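Local coordinates for nucleoprotein (Schmallenberg virus, PDB 4JNG), which encapsidates the viral RNA genome, protecting it from nucleases and forming the helical nucleocapsid that is the template for transcription and replication, at residues Y158-V161 with I162-R166; H165-K169 with D170-V174; F176-K179 with V180-R184; E200-A203 with A204-S207. All coordinates share one frame; numbering follows the deposited sequence.

Contact 1. Residues Y158-V161 with I162-R166; sequences YPLV and IEMHR. With nucleotides of chain A.
Two backbone amides converge on L160 O: M164 N bonds to it at 3.1 Å, and E163 N adds a weak, bent bond at 3.3 Å while also donating to P159 O. At the next residue, H165 N points almost straight at V161 O (2.9 Å, N-H...O 178°). These successive i to i+4 bonds belong to helix 158-168. The same V161 carbonyl is brushed by the imidazole, with H165 CD2 3.1 Å from V161 O. Because CG of H165 stands anti to its carbonyl carbon (chi1 -74°), the ring runs back along the preceding turn, and NE2 finds its own acceptor in F205 O of helix 198-209. Packing between turns is looser: I162 CD1 rests 4.1 Å from Y158 CB, and L160 CD1 meets the extended M164 chain at CE. On another side of the helix E163 OE1 holds R166 NH2 in a salt bridge at 2.6 Å, although the N-H is poorly aimed. R166, an RNA-binding residue, turns NH1 to O2 of U27 of chain A (2.8 Å). One helix thus combines apolar packing with an arginine whose NH1 lies next to uracil O2 atoms rather than phosphates, its position probably steadied by the carboxylate beside it.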
# COMPACT_ATOMS: atom_id res chain seq x y z
N TYR B 158 32.78 9.77 0.26
CA TYR B 158 31.54 10.55 0.13
C TYR B 158 30.25 9.73 0.24
O TYR B 158 29.31 10.17 0.89
CB TYR B 158 31.55 11.41 -1.14
CG TYR B 158 32.36 12.67 -0.97
CD1 TYR B 158 32.01 13.60 0.00
CD2 TYR B 158 33.49 12.92 -1.74
CE1 TYR B 158 32.75 14.76 0.19
CE2 TYR B 158 34.23 14.08 -1.56
CZ TYR B 158 33.86 14.99 -0.60
OH TYR B 158 34.58 16.14 -0.41
N PRO B 159 30.19 8.54 -0.40
CA PRO B 159 28.95 7.76 -0.33
C PRO B 159 28.58 7.35 1.10
O PRO B 159 27.41 7.29 1.43
CB PRO B 159 29.26 6.53 -1.20
CG PRO B 159 30.36 6.96 -2.10
CD PRO B 159 31.18 7.93 -1.31
N LEU B 160 29.59 7.07 1.92
CA LEU B 160 29.39 6.75 3.33
C LEU B 160 28.74 7.88 4.10
O LEU B 160 27.73 7.68 4.78
CB LEU B 160 30.72 6.40 4.00
CG LEU B 160 30.68 6.28 5.53
CD1 LEU B 160 29.70 5.20 5.99
CD2 LEU B 160 32.08 6.00 6.06
N VAL B 161 29.31 9.08 3.99
CA VAL B 161 28.83 10.23 4.75
C VAL B 161 27.55 10.82 4.14
O VAL B 161 26.70 11.32 4.87
CB VAL B 161 29.91 11.32 4.94
CG1 VAL B 161 31.15 10.72 5.60
CG2 VAL B 161 30.28 12.02 3.64
N ILE B 162 27.41 10.74 2.81
CA ILE B 162 26.15 11.10 2.15
C ILE B 162 24.97 10.30 2.72
O ILE B 162 23.85 10.80 2.81
CB ILE B 162 26.22 10.87 0.62
CG1 ILE B 162 27.07 11.97 -0.04
CG2 ILE B 162 24.82 10.88 0.00
CD1 ILE B 162 27.46 11.67 -1.48
N GLU B 163 25.23 9.05 3.08
CA GLU B 163 24.19 8.19 3.63
C GLU B 163 23.92 8.53 5.10
O GLU B 163 22.77 8.55 5.53
CB GLU B 163 24.57 6.72 3.48
CG GLU B 163 23.41 5.84 3.06
CD GLU B 163 23.78 4.89 1.94
OE1 GLU B 163 23.54 5.25 0.76
OE2 GLU B 163 24.31 3.80 2.22
N MET B 164 24.99 8.80 5.85
CA MET B 164 24.85 9.27 7.23
C MET B 164 23.93 10.49 7.25
O MET B 164 22.92 10.50 7.95
CB MET B 164 26.21 9.60 7.85
CG MET B 164 26.96 8.40 8.40
SD MET B 164 28.58 8.82 9.07
CE MET B 164 29.12 7.23 9.68
N HIS B 165 24.28 11.50 6.45
CA HIS B 165 23.47 12.71 6.33
C HIS B 165 22.03 12.42 5.92
O HIS B 165 21.12 13.14 6.32
CB HIS B 165 24.11 13.70 5.35
CG HIS B 165 25.32 14.40 5.89
ND1 HIS B 165 25.25 15.30 6.93
CD2 HIS B 165 26.63 14.32 5.54
CE1 HIS B 165 26.46 15.75 7.20
NE2 HIS B 165 27.32 15.17 6.37
N ARG B 166 21.81 11.38 5.11
CA ARG B 166 20.45 11.02 4.72
C ARG B 166 19.63 10.50 5.90
O ARG B 166 18.43 10.74 5.97
CB ARG B 166 20.44 9.99 3.59
CG ARG B 166 20.61 10.58 2.19
CD ARG B 166 20.09 9.61 1.13
NE ARG B 166 20.75 8.31 1.20
CZ ARG B 166 20.43 7.25 0.45
NH1 ARG B 166 19.45 7.32 -0.43
NH2 ARG B 166 21.08 6.11 0.59
P U A 28 11.60 7.17 -3.04
OP1 U A 28 10.38 8.01 -2.90
OP2 U A 28 11.74 6.29 -4.22
O5' U A 28 12.86 8.14 -2.95
C5' U A 28 12.82 9.32 -2.13
C4' U A 28 14.12 10.09 -2.23
O4' U A 28 15.21 9.28 -1.75
C3' U A 28 14.53 10.49 -3.64
O3' U A 28 13.83 11.65 -4.05
C2' U A 28 16.04 10.68 -3.50
O2' U A 28 16.43 11.97 -3.10
C1' U A 28 16.40 9.61 -2.45
N1 U A 28 16.95 8.39 -3.04
C2 U A 28 18.31 8.16 -2.92
O2 U A 28 19.06 8.94 -2.34
N3 U A 28 18.76 7.00 -3.48
C4 U A 28 18.01 6.05 -4.15
O4 U A 28 18.56 5.05 -4.61
C5 U A 28 16.61 6.36 -4.24
C6 U A 28 16.15 7.49 -3.70
P U A 27 11.68 1.69 -3.43
OP1 U A 27 10.47 1.81 -4.27
OP2 U A 27 13.01 1.52 -4.08
O5' U A 27 11.73 2.98 -2.49
C5' U A 27 12.15 2.91 -1.10
C4' U A 27 12.51 4.27 -0.54
O4' U A 27 13.69 4.12 0.31
C3' U A 27 12.84 5.40 -1.52
O3' U A 27 11.72 6.26 -1.72
C2' U A 27 13.96 6.16 -0.82
O2' U A 27 13.51 7.10 0.13
C1' U A 27 14.70 5.02 -0.11
N1 U A 27 15.66 4.30 -0.95
C2 U A 27 17.01 4.57 -0.78
O2 U A 27 17.42 5.38 0.03
N3 U A 27 17.85 3.85 -1.59
C4 U A 27 17.50 2.92 -2.54
O4 U A 27 18.38 2.36 -3.20
C5 U A 27 16.09 2.70 -2.66
C6 U A 27 15.25 3.37 -1.89

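Contact 2. Residues H165-K169 with D170-V174; sequences HRVLK and DNMDV. With nucleotides of chain A.
Near its C-terminal end helix 158-168 gives way to a chain that doubles back, bringing the CA atoms of V167 and M172 within 4.7 Å. This is the exit into the loop that leads to helix 177-181. The return is tied by a weak bond from M172 N to R166 O at 3.4 Å, while K169 N still makes a regular helical bond to H165 O. The turn is tight: D170 O sits 2.8 Å from R166 O and about as close to V167 O, so it crowds against two carbonyl oxygens of the helix end, close acceptors with no bond between them. M172 folds back against the guanidinium of R166, an RNA-binding residue, so the loop packs beside the RNA site. Its chain is extended through chi1 and chi2 and then bends (chi3 -70°), which sets M172 SD 3.3 Å from R166 CZ and carries CE over the centre of one guanidinium face. The exact place of that methyl is doubtful, since it lies too close to U27 of chain A. D170 approaches R166 differently: OD2 lies 3.6 Å from R166 CG, with the carboxylate and guanidinium planes nearly perpendicular, and the charged groups do not meet. D170 OD1 instead makes a salt bridge with K130, whereas R166 pairs with E163. L168 packs on F205 and on Q227 of the second subunit. V167 completes the contact with both branches: CG2 reaches M172 CG at 4.1 Å, and CG1 touches V174 CG1 at 4.2 Å.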
# COMPACT_ATOMS: atom_id res chain seq x y z
N HIS B 165 24.28 11.50 6.45
CA HIS B 165 23.47 12.71 6.33
C HIS B 165 22.03 12.42 5.92
O HIS B 165 21.12 13.14 6.32
CB HIS B 165 24.11 13.70 5.35
CG HIS B 165 25.32 14.40 5.89
ND1 HIS B 165 25.25 15.30 6.93
CD2 HIS B 165 26.63 14.32 5.54
CE1 HIS B 165 26.46 15.75 7.20
NE2 HIS B 165 27.32 15.17 6.37
N ARG B 166 21.81 11.38 5.11
CA ARG B 166 20.45 11.02 4.72
C ARG B 166 19.63 10.50 5.90
O ARG B 166 18.43 10.74 5.97
CB ARG B 166 20.44 9.99 3.59
CG ARG B 166 20.61 10.58 2.19
CD ARG B 166 20.09 9.61 1.13
NE ARG B 166 20.75 8.31 1.20
CZ ARG B 166 20.43 7.25 0.45
NH1 ARG B 166 19.45 7.32 -0.43
NH2 ARG B 166 21.08 6.11 0.59
N VAL B 167 20.27 9.80 6.83
CA VAL B 167 19.60 9.34 8.05
C VAL B 167 19.31 10.52 8.98
O VAL B 167 18.26 10.58 9.62
CB VAL B 167 20.46 8.28 8.79
CG1 VAL B 167 19.87 7.95 10.17
CG2 VAL B 167 20.60 7.02 7.95
N LEU B 168 20.25 11.47 9.03
CA LEU B 168 20.17 12.59 9.96
C LEU B 168 19.23 13.70 9.52
O LEU B 168 18.43 14.18 10.32
CB LEU B 168 21.57 13.18 10.19
CG LEU B 168 22.46 12.35 11.12
CD1 LEU B 168 23.93 12.73 10.93
CD2 LEU B 168 22.03 12.53 12.57
N LYS B 169 19.33 14.14 8.27
CA LYS B 169 18.57 15.30 7.80
C LYS B 169 17.27 14.90 7.14
O LYS B 169 16.22 15.48 7.42
CB LYS B 169 19.43 16.16 6.88
CG LYS B 169 20.69 16.65 7.58
CD LYS B 169 21.24 17.92 6.95
CE LYS B 169 22.63 18.21 7.47
NZ LYS B 169 23.21 19.45 6.88
N ASP B 170 17.34 13.91 6.26
CA ASP B 170 16.15 13.22 5.78
C ASP B 170 15.85 12.18 6.85
O ASP B 170 16.64 11.99 7.78
CB ASP B 170 16.40 12.57 4.41
CG ASP B 170 17.24 13.43 3.47
OD1 ASP B 170 17.30 14.66 3.68
OD2 ASP B 170 17.86 12.88 2.54
N ASN B 171 14.70 11.52 6.75
CA ASN B 171 14.37 10.45 7.68
C ASN B 171 14.45 9.11 6.98
O ASN B 171 13.49 8.33 6.96
CB ASN B 171 13.01 10.70 8.33
CG ASN B 171 13.00 11.95 9.19
OD1 ASN B 171 12.32 12.93 8.89
ND2 ASN B 171 13.79 11.93 10.27
N MET B 172 15.62 8.86 6.39
CA MET B 172 15.92 7.60 5.73
C MET B 172 15.92 6.48 6.75
O MET B 172 16.65 6.55 7.73
CB MET B 172 17.30 7.68 5.05
CG MET B 172 18.01 6.35 4.84
SD MET B 172 19.10 6.35 3.39
CE MET B 172 17.81 6.40 2.16
N ASP B 173 15.12 5.45 6.49
CA ASP B 173 15.19 4.22 7.27
C ASP B 173 16.66 3.93 7.56
O ASP B 173 17.49 3.94 6.66
CB ASP B 173 14.55 3.08 6.48
CG ASP B 173 14.76 1.72 7.12
OD1 ASP B 173 14.63 1.61 8.36
OD2 ASP B 173 15.04 0.76 6.37
N VAL B 174 16.97 3.70 8.84
CA VAL B 174 18.37 3.59 9.28
C VAL B 174 19.07 2.40 8.63
O VAL B 174 20.30 2.33 8.61
CB VAL B 174 18.50 3.50 10.82
CG1 VAL B 174 19.92 3.88 11.25
CG2 VAL B 174 17.49 4.40 11.52
P U A 27 11.68 1.69 -3.43
OP1 U A 27 10.47 1.81 -4.27
OP2 U A 27 13.01 1.52 -4.08
O5' U A 27 11.73 2.98 -2.49
C5' U A 27 12.15 2.91 -1.10
C4' U A 27 12.51 4.27 -0.54
O4' U A 27 13.69 4.12 0.31
C3' U A 27 12.84 5.40 -1.52
O3' U A 27 11.72 6.26 -1.72
C2' U A 27 13.96 6.16 -0.82
O2' U A 27 13.51 7.10 0.13
C1' U A 27 14.70 5.02 -0.11
N1 U A 27 15.66 4.30 -0.95
C2 U A 27 17.01 4.57 -0.78
O2 U A 27 17.42 5.38 0.03
N3 U A 27 17.85 3.85 -1.59
C4 U A 27 17.50 2.92 -2.54
O4 U A 27 18.38 2.36 -3.20
C5 U A 27 16.09 2.70 -2.66
C6 U A 27 15.25 3.37 -1.89
P U A 28 11.60 7.17 -3.04
OP1 U A 28 10.38 8.01 -2.90
OP2 U A 28 11.74 6.29 -4.22
O5' U A 28 12.86 8.14 -2.95
C5' U A 28 12.82 9.32 -2.13
C4' U A 28 14.12 10.09 -2.23
O4' U A 28 15.21 9.28 -1.75
C3' U A 28 14.53 10.49 -3.64
O3' U A 28 13.83 11.65 -4.05
C2' U A 28 16.04 10.68 -3.50
O2' U A 28 16.43 11.97 -3.10
C1' U A 28 16.40 9.61 -2.45
N1 U A 28 16.95 8.39 -3.04
C2 U A 28 18.31 8.16 -2.92
O2 U A 28 19.06 8.94 -2.34
N3 U A 28 18.76 7.00 -3.48
C4 U A 28 18.01 6.05 -4.15
O4 U A 28 18.56 5.05 -4.61
C5 U A 28 16.61 6.36 -4.24
C6 U A 28 16.15 7.49 -3.70

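Contact 3. Residues F176-K179 with V180-R184; sequences FMKK and VLRQR. With nucleotides of chain A.
K179 and Q183, one turn apart, meet at the RNA backbone together with R182. K179 NZ hydrogen-bonds OP1 of U23 of chain A at 2.7 Å and also forms a salt bridge to a further phosphate, and R182 NE bonds OP2 of U23 at 2.9 Å, with the phosphorus in the guanidinium plane. Q183 NE2 donates to O3' of U22 of chain A at 2.9 Å and also to K179 O at 3.2 Å. That carbonyl is gripped twice, for R182 N reaches K179 O from the opposite face of its plane at 3.1 Å. The bent Q183 chain (chi2 -52°) is what folds the amide back over the turn, and the double grip probably fixes the lysine and the glutamine relative to the phosphate. K178 lies alongside R182, its CG 3.3 Å from R182 NH1; its own NZ bonds an uracil O4. O2 of U27 of chain A sits over one face of the F176 ring toward its rim, with CE1 3.3 Å from N1 of the same base; F176 also stacks on another uracil, and the R184 guanidinium lays one face over U22. All four basic residues here bind RNA. M177 CB packs on L181 CD1 at 3.9 Å, and M177 O takes the amide of L181. The short, weakly bonded helix 177-181 leans M177 and V180 on L160, E163 and M164 of helix 158-168; L181 touches T224 of the second subunit, and Q183 O accepts from W193 of helix 190-196.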
# COMPACT_ATOMS: atom_id res chain seq x y z
N PHE B 176 19.50 0.54 4.80
CA PHE B 176 20.14 1.18 3.63
C PHE B 176 21.62 1.45 3.90
O PHE B 176 22.46 1.30 2.99
CB PHE B 176 19.42 2.48 3.20
CG PHE B 176 18.04 2.27 2.64
CD1 PHE B 176 17.88 1.88 1.31
CD2 PHE B 176 16.91 2.47 3.42
CE1 PHE B 176 16.61 1.69 0.78
CE2 PHE B 176 15.64 2.28 2.89
CZ PHE B 176 15.49 1.89 1.57
N MET B 177 21.95 1.87 5.13
CA MET B 177 23.33 2.03 5.56
C MET B 177 23.99 0.68 5.84
O MET B 177 25.21 0.59 5.96
CB MET B 177 23.42 2.91 6.81
CG MET B 177 23.33 4.40 6.55
SD MET B 177 24.19 5.34 7.83
CE MET B 177 25.90 5.07 7.38
N LYS B 178 23.17 -0.36 5.94
CA LYS B 178 23.66 -1.71 6.14
C LYS B 178 24.82 -2.04 5.21
O LYS B 178 25.87 -2.50 5.67
CB LYS B 178 22.51 -2.69 5.90
CG LYS B 178 22.86 -4.14 6.14
CD LYS B 178 21.66 -5.03 5.87
CE LYS B 178 21.40 -5.18 4.37
NZ LYS B 178 20.05 -5.73 4.10
N LYS B 179 24.64 -1.79 3.91
CA LYS B 179 25.64 -2.18 2.93
C LYS B 179 26.95 -1.43 3.09
O LYS B 179 28.02 -2.03 3.16
CB LYS B 179 25.13 -1.99 1.49
CG LYS B 179 26.03 -2.68 0.47
CD LYS B 179 25.53 -2.56 -0.96
CE LYS B 179 26.64 -2.89 -1.95
NZ LYS B 179 27.16 -4.28 -1.84
N VAL B 180 26.85 -0.10 3.14
CA VAL B 180 28.04 0.74 3.16
C VAL B 180 28.90 0.46 4.39
O VAL B 180 30.13 0.44 4.31
CB VAL B 180 27.70 2.25 3.04
CG1 VAL B 180 26.96 2.76 4.27
CG2 VAL B 180 28.96 3.06 2.79
N LEU B 181 28.26 0.18 5.52
CA LEU B 181 28.98 -0.03 6.76
C LEU B 181 29.84 -1.29 6.76
O LEU B 181 30.75 -1.41 7.58
CB LEU B 181 28.02 0.03 7.95
CG LEU B 181 27.45 1.45 8.09
CD1 LEU B 181 26.26 1.48 9.02
CD2 LEU B 181 28.53 2.42 8.54
N ARG B 182 29.57 -2.22 5.83
CA ARG B 182 30.46 -3.38 5.68
C ARG B 182 31.31 -3.40 4.41
O ARG B 182 31.99 -4.38 4.13
CB ARG B 182 29.70 -4.71 5.85
CG ARG B 182 28.41 -4.88 5.07
CD ARG B 182 27.89 -6.29 5.33
NE ARG B 182 26.79 -6.66 4.44
CZ ARG B 182 25.51 -6.74 4.79
NH1 ARG B 182 25.11 -6.50 6.03
NH2 ARG B 182 24.61 -7.09 3.87
N GLN B 183 31.32 -2.29 3.67
CA GLN B 183 32.27 -2.13 2.57
C GLN B 183 33.64 -1.85 3.15
O GLN B 183 33.75 -1.34 4.27
CB GLN B 183 31.83 -1.00 1.64
CG GLN B 183 30.49 -1.25 0.98
CD GLN B 183 30.45 -2.61 0.30
OE1 GLN B 183 31.28 -2.91 -0.57
NE2 GLN B 183 29.49 -3.44 0.69
N ARG B 184 34.68 -2.18 2.39
CA ARG B 184 36.04 -1.87 2.82
C ARG B 184 36.62 -0.68 2.07
O ARG B 184 36.06 -0.21 1.07
CB ARG B 184 36.98 -3.09 2.76
CG ARG B 184 36.89 -4.00 1.54
CD ARG B 184 37.58 -5.33 1.85
NE ARG B 184 36.84 -6.09 2.86
CZ ARG B 184 37.17 -7.31 3.28
NH1 ARG B 184 38.23 -7.94 2.79
NH2 ARG B 184 36.42 -7.90 4.21
P U A 22 31.74 -10.12 4.23
OP1 U A 22 32.79 -11.13 3.99
OP2 U A 22 31.49 -9.61 5.60
O5' U A 22 32.02 -8.89 3.26
C5' U A 22 31.38 -7.62 3.47
C4' U A 22 31.48 -6.79 2.22
O4' U A 22 32.87 -6.67 1.82
C3' U A 22 30.73 -7.32 1.00
O3' U A 22 29.79 -6.34 0.62
C2' U A 22 31.81 -7.57 -0.05
O2' U A 22 31.43 -7.25 -1.38
C1' U A 22 32.94 -6.65 0.42
N1 U A 22 34.27 -7.11 0.02
C2 U A 22 35.09 -6.23 -0.66
O2 U A 22 34.75 -5.08 -0.93
N3 U A 22 36.32 -6.73 -1.01
C4 U A 22 36.80 -7.99 -0.75
O4 U A 22 37.94 -8.29 -1.14
C5 U A 22 35.90 -8.85 -0.05
C6 U A 22 34.70 -8.39 0.31
P U A 27 11.68 1.69 -3.43
OP1 U A 27 10.47 1.81 -4.27
OP2 U A 27 13.01 1.52 -4.08
O5' U A 27 11.73 2.98 -2.49
C5' U A 27 12.15 2.91 -1.10
C4' U A 27 12.51 4.27 -0.54
O4' U A 27 13.69 4.12 0.31
C3' U A 27 12.84 5.40 -1.52
O3' U A 27 11.72 6.26 -1.72
C2' U A 27 13.96 6.16 -0.82
O2' U A 27 13.51 7.10 0.13
C1' U A 27 14.70 5.02 -0.11
N1 U A 27 15.66 4.30 -0.95
C2 U A 27 17.01 4.57 -0.78
O2 U A 27 17.42 5.38 0.03
N3 U A 27 17.85 3.85 -1.59
C4 U A 27 17.50 2.92 -2.54
O4 U A 27 18.38 2.36 -3.20
C5 U A 27 16.09 2.70 -2.66
C6 U A 27 15.25 3.37 -1.89
P U A 23 28.25 -6.65 0.73
OP1 U A 23 27.51 -5.38 0.61
OP2 U A 23 28.03 -7.50 1.92
O5' U A 23 28.00 -7.47 -0.60
C5' U A 23 27.04 -8.49 -0.56
C4' U A 23 26.95 -9.21 -1.87
O4' U A 23 26.88 -10.63 -1.54
C3' U A 23 25.69 -8.89 -2.68
O3' U A 23 25.94 -8.08 -3.84
C2' U A 23 25.13 -10.27 -3.02
O2' U A 23 25.66 -10.84 -4.20
C1' U A 23 25.58 -11.10 -1.82
N1 U A 23 24.73 -10.91 -0.63
C2 U A 23 23.46 -11.46 -0.69
O2 U A 23 23.05 -12.07 -1.65
N3 U A 23 22.69 -11.26 0.44
C4 U A 23 23.06 -10.59 1.59
O4 U A 23 22.25 -10.50 2.52
C5 U A 23 24.38 -10.06 1.57
C6 U A 23 25.15 -10.23 0.49

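Contact 4. Residues E200-A203 with A204-S207; sequences EIKA and AFNS
I201 O takes the amide of F205 at 2.7 Å, one of four successive i to i+4 bonds that build the middle of helix 198-209. A204 N donates nearly straight to E200 O (2.9 Å, N-H...O 171°). N206 N bonds K202 O at 3.0 Å, its donor tilted from the carbonyl plane by 32°, and S207 N bonds A203 O at 2.9 Å, this time in that plane. Every carbonyl from E200 to A203 is therefore satisfied inside the helix. F205 O takes a hydrogen bond from H165 NE2 of helix 158-168, whereas N206 OD1 is satisfied locally by Q210 NE2, four residues on. The F205 ring stacks with the H165 imidazole. The phenyl ring swings out to that position because its CG is trans to the backbone N (chi1 -178°). I201 packs on L160 and V161 of the same neighbouring helix. The second subunit also presses here, with R223 on I201, L226 on K202 and Q227 on F205, so this helix lies between its own core and an oligomer interface. Side-chain touches between the two turns are slight: the closest side-chain approach of K202 to F205 is CD to CD2, at 4.5 Å.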
# COMPACT_ATOMS: atom_id res chain seq x y z
N GLU B 200 39.91 11.49 8.03
CA GLU B 200 39.44 11.65 6.65
C GLU B 200 37.91 11.64 6.59
O GLU B 200 37.32 12.45 5.88
CB GLU B 200 39.98 10.53 5.74
CG GLU B 200 41.06 10.97 4.75
CD GLU B 200 42.43 11.13 5.38
OE1 GLU B 200 42.51 11.52 6.56
OE2 GLU B 200 43.43 10.86 4.69
N ILE B 201 37.29 10.73 7.33
CA ILE B 201 35.84 10.55 7.28
C ILE B 201 35.14 11.77 7.86
O ILE B 201 34.21 12.30 7.26
CB ILE B 201 35.39 9.27 8.01
CG1 ILE B 201 35.99 8.03 7.33
CG2 ILE B 201 33.87 9.15 8.01
CD1 ILE B 201 35.98 6.79 8.19
N LYS B 202 35.61 12.22 9.03
CA LYS B 202 35.06 13.41 9.67
C LYS B 202 35.24 14.62 8.76
O LYS B 202 34.36 15.48 8.67
CB LYS B 202 35.71 13.66 11.04
CG LYS B 202 34.73 14.06 12.13
CD LYS B 202 33.90 15.28 11.75
CE LYS B 202 33.22 15.90 12.96
NZ LYS B 202 32.25 14.96 13.60
N ALA B 203 36.38 14.69 8.08
CA ALA B 203 36.64 15.75 7.11
C ALA B 203 35.59 15.73 5.99
O ALA B 203 34.91 16.73 5.76
CB ALA B 203 38.04 15.63 6.53
N ALA B 204 35.45 14.59 5.32
CA ALA B 204 34.47 14.44 4.23
C ALA B 204 33.02 14.60 4.71
O ALA B 204 32.18 15.14 3.98
CB ALA B 204 34.65 13.10 3.54
N PHE B 205 32.73 14.13 5.92
CA PHE B 205 31.43 14.36 6.56
C PHE B 205 31.14 15.86 6.64
O PHE B 205 30.02 16.31 6.37
CB PHE B 205 31.41 13.74 7.96
CG PHE B 205 30.09 13.89 8.68
CD1 PHE B 205 29.01 13.07 8.36
CD2 PHE B 205 29.93 14.83 9.69
CE1 PHE B 205 27.80 13.20 9.01
CE2 PHE B 205 28.72 14.97 10.35
CZ PHE B 205 27.65 14.15 10.01
N ASN B 206 32.17 16.62 7.03
CA ASN B 206 32.13 18.08 7.09
C ASN B 206 31.92 18.71 5.71
O ASN B 206 31.10 19.62 5.55
CB ASN B 206 33.43 18.61 7.73
CG ASN B 206 33.37 20.09 8.05
OD1 ASN B 206 32.43 20.56 8.69
ND2 ASN B 206 34.39 20.83 7.62
N SER B 207 32.65 18.21 4.71
CA SER B 207 32.52 18.70 3.32
C SER B 207 31.08 18.60 2.82
O SER B 207 30.52 19.59 2.33
CB SER B 207 33.45 17.92 2.38
OG SER B 207 34.77 18.43 2.45

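Contact 1 is the buried member of the set; contacts 2, 3 and 4 are partly buried, with exposed residues in 2 and 4. Contacts 1 and 2 share helix 158-168 and R166, the first within its turns, the second where the chain leaves it. Contact 3 packs on one side of that helix through V180 and M177, and contact 4 meets it through F205 and A204, while 3 and 4 do not touch each other. Chemistry follows place: contact 3 meets phosphates and bases alike, while 1 and 2 bring R166 to bases, and contact 4, about 15 Å from the nucleic acid at its nearest atom, joins helices and faces the second subunit.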